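Local atomic coordinates of lipoprotein (Streptococcus pneumoniae serotype 4, PDB entry 6JF1), a protein that binds methionine and, as the probably lipid-anchored substrate-binding component of an ABC importer, is thought to deliver it to the membrane transporter. Residues A[48-53]-A[252-257]; A[124-129]-A[152-157]. All blocks are in the same frame, centred on the assembly; numbering follows the deposited sequence.

Overall arrangement
After strands 5-9 and 27-33 the chain enters helix 41-50, whose C-terminal part supplies one side of interaction 1. Strands 56-62, 79-84, 100-107, 111-117 and 120-121 and helices 68-73 and 85-95 follow; then 124-129 and 152-157 meet in interaction 2, closing a short loop around strand 134-138 and helix 141-153. Only after this does the chain return to helix 245-255, where 252-257 closes interaction 1 across 198 intervening residues. The short closure is therefore nested in the long one. Interaction 1 joins two helices of the lobe built on the seven-stranded sheet, and interaction 2 lies in the lobe of the six-stranded sheet. Their centres are 43 Å apart, on opposite sides of the chain's centre.

Interaction 1 (A[48-53]-A[252-257]); sequences ELVKKD and IAAYHT
The hydroxyl of Thr-257, met by the side chain of Leu-49, is held by two backbone groups, one before and one after the turn between the helices. OG1 donates to Ala-254 O at 2.9 Å, lying in the carbonyl plane with a C=O...OG1 angle of 159°, and it accepts from the backbone N of Val-260 as the N-cap of helix 258-267. A chi1 of 54° sets the hydroxyl between the backbone N and the carbonyl carbon, where it can serve both partners. Leu-49 and Thr-257 reach toward each other tip to tip, and the methyl CD1 of Leu-49 touches both ends of the Thr-257 bond, 3.8 Å from OG1 and equally far from Ala-254 O. These contacts join the C-terminal parts of helices 41-50 and 245-255, which follow strands 27-33 and 231-235 of the same seven-stranded sheet in a two-lobed substrate-binding protein. Between them, the CB of Ala-254 points toward helix 41-50, lying 3.6 Å from Val-50 CG1 and 3.9 Å from Leu-49 CB. No hydrogen bond crosses between the two segments. Helix 245-255 ends in an inverse gamma turn centred on His-256, which redirects the chain into helix 258-267. The CB of Tyr-255 points away from the contact, and its ring meets Trp-43 of helix 41-50 edge-to-face; beyond the helix, His-256 stacks on Trp-276.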
loop_
_atom_site.group_PDB
_atom_site.type_symbol
_atom_site.label_atom_id
_atom_site.label_comp_id
_atom_site.label_asym_id
_atom_site.label_seq_id
_atom_site.Cartn_x
_atom_site.Cartn_y
_atom_site.Cartn_z
ATOM N N GLU A 48 23.043 0.091 -5.475
ATOM C CA GLU A 48 24.316 -0.602 -5.416
ATOM C C GLU A 48 24.448 -1.517 -6.643
ATOM O O GLU A 48 25.506 -1.556 -7.248
ATOM C CB GLU A 48 24.402 -1.247 -4.027
ATOM C CG GLU A 48 25.414 -2.363 -3.843
ATOM C CD GLU A 48 25.131 -3.144 -2.560
ATOM O OE1 GLU A 48 25.417 -4.359 -2.516
ATOM O OE2 GLU A 48 24.593 -2.530 -1.605
ATOM N N LEU A 49 23.349 -2.139 -7.089
ATOM C CA LEU A 49 23.381 -3.024 -8.270
ATOM C C LEU A 49 23.494 -2.256 -9.590
ATOM O O LEU A 49 23.959 -2.842 -10.548
ATOM C CB LEU A 49 22.131 -3.911 -8.293
ATOM C CG LEU A 49 22.071 -4.954 -7.178
ATOM C CD1 LEU A 49 20.705 -5.620 -7.134
ATOM C CD2 LEU A 49 23.166 -6.011 -7.342
ATOM N N VAL A 50 22.975 -1.033 -9.702
ATOM C CA VAL A 50 22.952 -0.409 -11.026
ATOM C C VAL A 50 24.028 0.680 -11.129
ATOM O O VAL A 50 24.083 1.397 -12.129
ATOM C CB VAL A 50 21.553 0.117 -11.396
ATOM C CG1 VAL A 50 20.507 -0.996 -11.307
ATOM C CG2 VAL A 50 21.156 1.309 -10.538
ATOM N N LYS A 51 24.855 0.788 -10.086
ATOM C CA LYS A 51 25.908 1.799 -9.945
ATOM C C LYS A 51 26.921 1.637 -11.089
ATOM O O LYS A 51 27.268 2.584 -11.770
ATOM C CB LYS A 51 26.638 1.558 -8.615
ATOM C CG LYS A 51 27.217 2.791 -7.933
ATOM C CD LYS A 51 27.648 2.522 -6.489
ATOM C CE LYS A 51 28.558 3.584 -5.900
ATOM N N LYS A 52 27.370 0.416 -11.311
ATOM C CA LYS A 52 28.318 0.133 -12.379
ATOM C C LYS A 52 27.696 0.512 -13.722
ATOM O O LYS A 52 28.427 0.824 -14.654
ATOM C CB LYS A 52 28.720 -1.347 -12.372
ATOM N N ASP A 53 26.368 0.509 -13.819
ATOM C CA ASP A 53 25.717 0.860 -15.071
ATOM C C ASP A 53 25.610 2.377 -15.218
ATOM O O ASP A 53 25.050 2.836 -16.188
ATOM C CB ASP A 53 24.330 0.234 -15.214
ATOM C CG ASP A 53 24.393 -1.281 -15.287
ATOM O OD1 ASP A 53 25.074 -1.793 -16.210
ATOM O OD2 ASP A 53 23.784 -1.939 -14.407
ATOM N N ILE A 252 14.589 -2.534 -13.271
ATOM C CA ILE A 252 13.676 -3.634 -13.082
ATOM C C ILE A 252 14.485 -4.901 -12.872
ATOM O O ILE A 252 14.149 -5.663 -11.991
ATOM C CB ILE A 252 12.657 -3.780 -14.227
ATOM C CG1 ILE A 252 11.622 -2.656 -14.163
ATOM C CG2 ILE A 252 11.967 -5.150 -14.185
ATOM C CD1 ILE A 252 10.764 -2.587 -15.422
ATOM N N ALA A 253 15.538 -5.093 -13.671
ATOM C CA ALA A 253 16.367 -6.285 -13.503
ATOM C C ALA A 253 16.945 -6.328 -12.081
ATOM O O ALA A 253 16.997 -7.420 -11.454
ATOM C CB ALA A 253 17.483 -6.317 -14.529
ATOM N N ALA A 254 17.397 -5.174 -11.568
ATOM C CA ALA A 254 17.951 -5.129 -10.232
ATOM C C ALA A 254 16.863 -5.433 -9.195
ATOM O O ALA A 254 17.121 -6.178 -8.291
ATOM C CB ALA A 254 18.569 -3.769 -9.970
ATOM N N TYR A 255 15.660 -4.857 -9.307
ATOM C CA TYR A 255 14.587 -5.200 -8.347
ATOM C C TYR A 255 14.380 -6.735 -8.331
ATOM O O TYR A 255 14.294 -7.359 -7.286
ATOM C CB TYR A 255 13.313 -4.390 -8.645
ATOM C CG TYR A 255 12.348 -4.183 -7.484
ATOM C CD1 TYR A 255 11.792 -5.249 -6.805
ATOM C CD2 TYR A 255 12.018 -2.907 -7.032
ATOM C CE1 TYR A 255 10.914 -5.074 -5.742
ATOM C CE2 TYR A 255 11.141 -2.700 -5.978
ATOM C CZ TYR A 255 10.602 -3.788 -5.319
ATOM O OH TYR A 255 9.714 -3.581 -4.315
ATOM N N HIS A 256 14.290 -7.358 -9.506
ATOM C CA HIS A 256 13.972 -8.762 -9.596
ATOM C C HIS A 256 15.230 -9.633 -9.382
ATOM O O HIS A 256 15.531 -10.556 -10.154
ATOM C CB HIS A 256 13.255 -8.988 -10.939
ATOM C CG HIS A 256 11.810 -8.601 -10.889
ATOM N ND1 HIS A 256 10.948 -8.874 -11.930
ATOM C CD2 HIS A 256 11.062 -8.027 -9.895
ATOM C CE1 HIS A 256 9.714 -8.461 -11.593
ATOM N NE2 HIS A 256 9.765 -7.925 -10.336
ATOM N N THR A 257 15.980 -9.393 -8.331
ATOM C CA THR A 257 17.130 -10.269 -8.036
ATOM C C THR A 257 16.852 -11.068 -6.766
ATOM O O THR A 257 15.968 -10.707 -5.932
ATOM C CB THR A 257 18.422 -9.466 -7.896
ATOM O OG1 THR A 257 18.182 -8.454 -6.909
ATOM C CG2 THR A 257 18.865 -8.881 -9.217
#

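Interaction 2 (A[124-129]-A[152-157]); sequences TKVEDI and QSAGLI
The flat group here is the peptide joining Ala-154 to Gly-155, and Val-126 approaches it past the oxygen end. Its methyl CG1 lies 3.6 Å from Ala-154 O, tilted out of the peptide plane on the side where the Leu-156 side chain stands. The same methyl settles against the branch of Leu-156, 3.6 Å from CG and from CD2 and 3.8 Å from CD1. Val-126 directs CG1 there by holding it opposite the backbone N, with chi1 at 172°, while CG2 turns to Ala-154 CB at a looser 4.4 Å. Ile-129 crosses Leu-156 at about a right angle, Ile-129 CD1 coming within 4.1 Å of Leu-156 CD2. No hydrogen bond joins the two segments. The 3-10 turn 126-128 brings Val-126 and Ile-129 to bear on one leucine; just before that leucine, Gly-155 takes a positive phi and closes helix 141-153 in a Schellman motif. Lys-177 NZ hydrogen-bonds to the carbonyl oxygens of Glu-127 and Ile-129. Leu-179 packs on both Ile-129 and Leu-156, Phe-218 of strand 218-219 touches Ala-154, and the contact thus ties the loop between strands 120-121 and 134-138 to the C-terminal end of helix 141-153.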
loop_
_atom_site.group_PDB
_atom_site.type_symbol
_atom_site.label_atom_id
_atom_site.label_comp_id
_atom_site.label_asym_id
_atom_site.label_seq_id
_atom_site.Cartn_x
_atom_site.Cartn_y
_atom_site.Cartn_z
ATOM N N THR A 124 -7.631 -8.604 21.910
ATOM C CA THR A 124 -6.812 -9.625 21.343
ATOM C C THR A 124 -7.683 -10.560 20.495
ATOM O O THR A 124 -7.154 -11.481 19.922
ATOM C CB THR A 124 -5.981 -10.336 22.420
ATOM O OG1 THR A 124 -6.908 -11.122 23.169
ATOM N N LYS A 125 -8.993 -10.324 20.382
ATOM C CA LYS A 125 -9.816 -11.107 19.411
ATOM C C LYS A 125 -10.902 -10.205 18.804
ATOM O O LYS A 125 -11.342 -9.236 19.438
ATOM C CB LYS A 125 -10.424 -12.355 20.056
ATOM N N VAL A 126 -11.327 -10.547 17.587
ATOM C CA VAL A 126 -12.379 -9.789 16.857
ATOM C C VAL A 126 -13.666 -9.740 17.688
ATOM O O VAL A 126 -14.318 -8.688 17.794
ATOM C CB VAL A 126 -12.641 -10.377 15.456
ATOM C CG1 VAL A 126 -13.848 -9.727 14.794
ATOM C CG2 VAL A 126 -11.423 -10.246 14.558
ATOM N N GLU A 127 -14.007 -10.885 18.268
ATOM C CA GLU A 127 -15.242 -11.091 19.053
ATOM C C GLU A 127 -15.321 -10.089 20.216
ATOM O O GLU A 127 -16.414 -9.748 20.662
ATOM C CB GLU A 127 -15.367 -12.569 19.453
ATOM C CG GLU A 127 -14.574 -12.953 20.694
ATOM N N ASP A 128 -14.192 -9.540 20.648
ATOM C CA ASP A 128 -14.166 -8.615 21.782
ATOM C C ASP A 128 -14.419 -7.168 21.340
ATOM O O ASP A 128 -14.590 -6.284 22.208
ATOM C CB ASP A 128 -12.853 -8.715 22.566
ATOM C CG ASP A 128 -12.551 -10.107 23.113
ATOM O OD1 ASP A 128 -13.375 -11.027 22.899
ATOM O OD2 ASP A 128 -11.498 -10.257 23.760
ATOM N N ILE A 129 -14.427 -6.875 20.037
ATOM C CA ILE A 129 -14.752 -5.490 19.652
ATOM C C ILE A 129 -16.139 -5.201 20.251
ATOM O O ILE A 129 -17.033 -6.025 20.145
ATOM C CB ILE A 129 -14.672 -5.252 18.121
ATOM C CG1 ILE A 129 -13.238 -5.340 17.591
ATOM C CG2 ILE A 129 -15.302 -3.918 17.748
ATOM C CD1 ILE A 129 -13.127 -5.883 16.180
ATOM N N GLN A 152 -16.011 -8.152 6.523
ATOM C CA GLN A 152 -17.011 -9.172 6.310
ATOM C C GLN A 152 -16.406 -10.557 6.568
ATOM O O GLN A 152 -16.961 -11.334 7.314
ATOM C CB GLN A 152 -17.625 -9.072 4.917
ATOM C CG GLN A 152 -18.493 -10.280 4.588
ATOM C CD GLN A 152 -19.236 -10.116 3.290
ATOM O OE1 GLN A 152 -20.437 -9.809 3.277
ATOM N NE2 GLN A 152 -18.519 -10.284 2.188
ATOM N N SER A 153 -15.276 -10.881 5.947
ATOM C CA SER A 153 -14.650 -12.177 6.192
ATOM C C SER A 153 -14.309 -12.351 7.695
ATOM O O SER A 153 -14.306 -13.477 8.183
ATOM C CB SER A 153 -13.462 -12.377 5.265
ATOM O OG SER A 153 -12.344 -11.678 5.767
ATOM N N ALA A 154 -14.074 -11.271 8.459
ATOM C CA ALA A 154 -13.819 -11.383 9.927
ATOM C C ALA A 154 -15.125 -11.609 10.717
ATOM O O ALA A 154 -15.126 -11.621 11.952
ATOM C CB ALA A 154 -13.080 -10.155 10.441
ATOM N N GLY A 155 -16.248 -11.663 10.006
ATOM C CA GLY A 155 -17.551 -11.904 10.575
ATOM C C GLY A 155 -18.187 -10.708 11.262
ATOM O O GLY A 155 -19.110 -10.890 12.060
ATOM N N LEU A 156 -17.767 -9.490 10.956
ATOM C CA LEU A 156 -18.281 -8.328 11.685
ATOM C C LEU A 156 -19.470 -7.700 10.940
ATOM O O LEU A 156 -20.217 -6.929 11.527
ATOM C CB LEU A 156 -17.150 -7.306 11.811
ATOM C CG LEU A 156 -16.022 -7.671 12.773
ATOM C CD1 LEU A 156 -14.743 -6.910 12.407
ATOM C CD2 LEU A 156 -16.438 -7.368 14.212
ATOM N N ILE A 157 -19.600 -7.953 9.642
ATOM C CA ILE A 157 -20.582 -7.242 8.785
ATOM C C ILE A 157 -20.917 -8.186 7.631
ATOM O O ILE A 157 -20.203 -9.171 7.422
ATOM C CB ILE A 157 -20.059 -5.876 8.254
ATOM C CG1 ILE A 157 -18.856 -5.977 7.302
ATOM C CG2 ILE A 157 -19.798 -4.884 9.378
ATOM C CD1 ILE A 157 -18.396 -4.626 6.708
#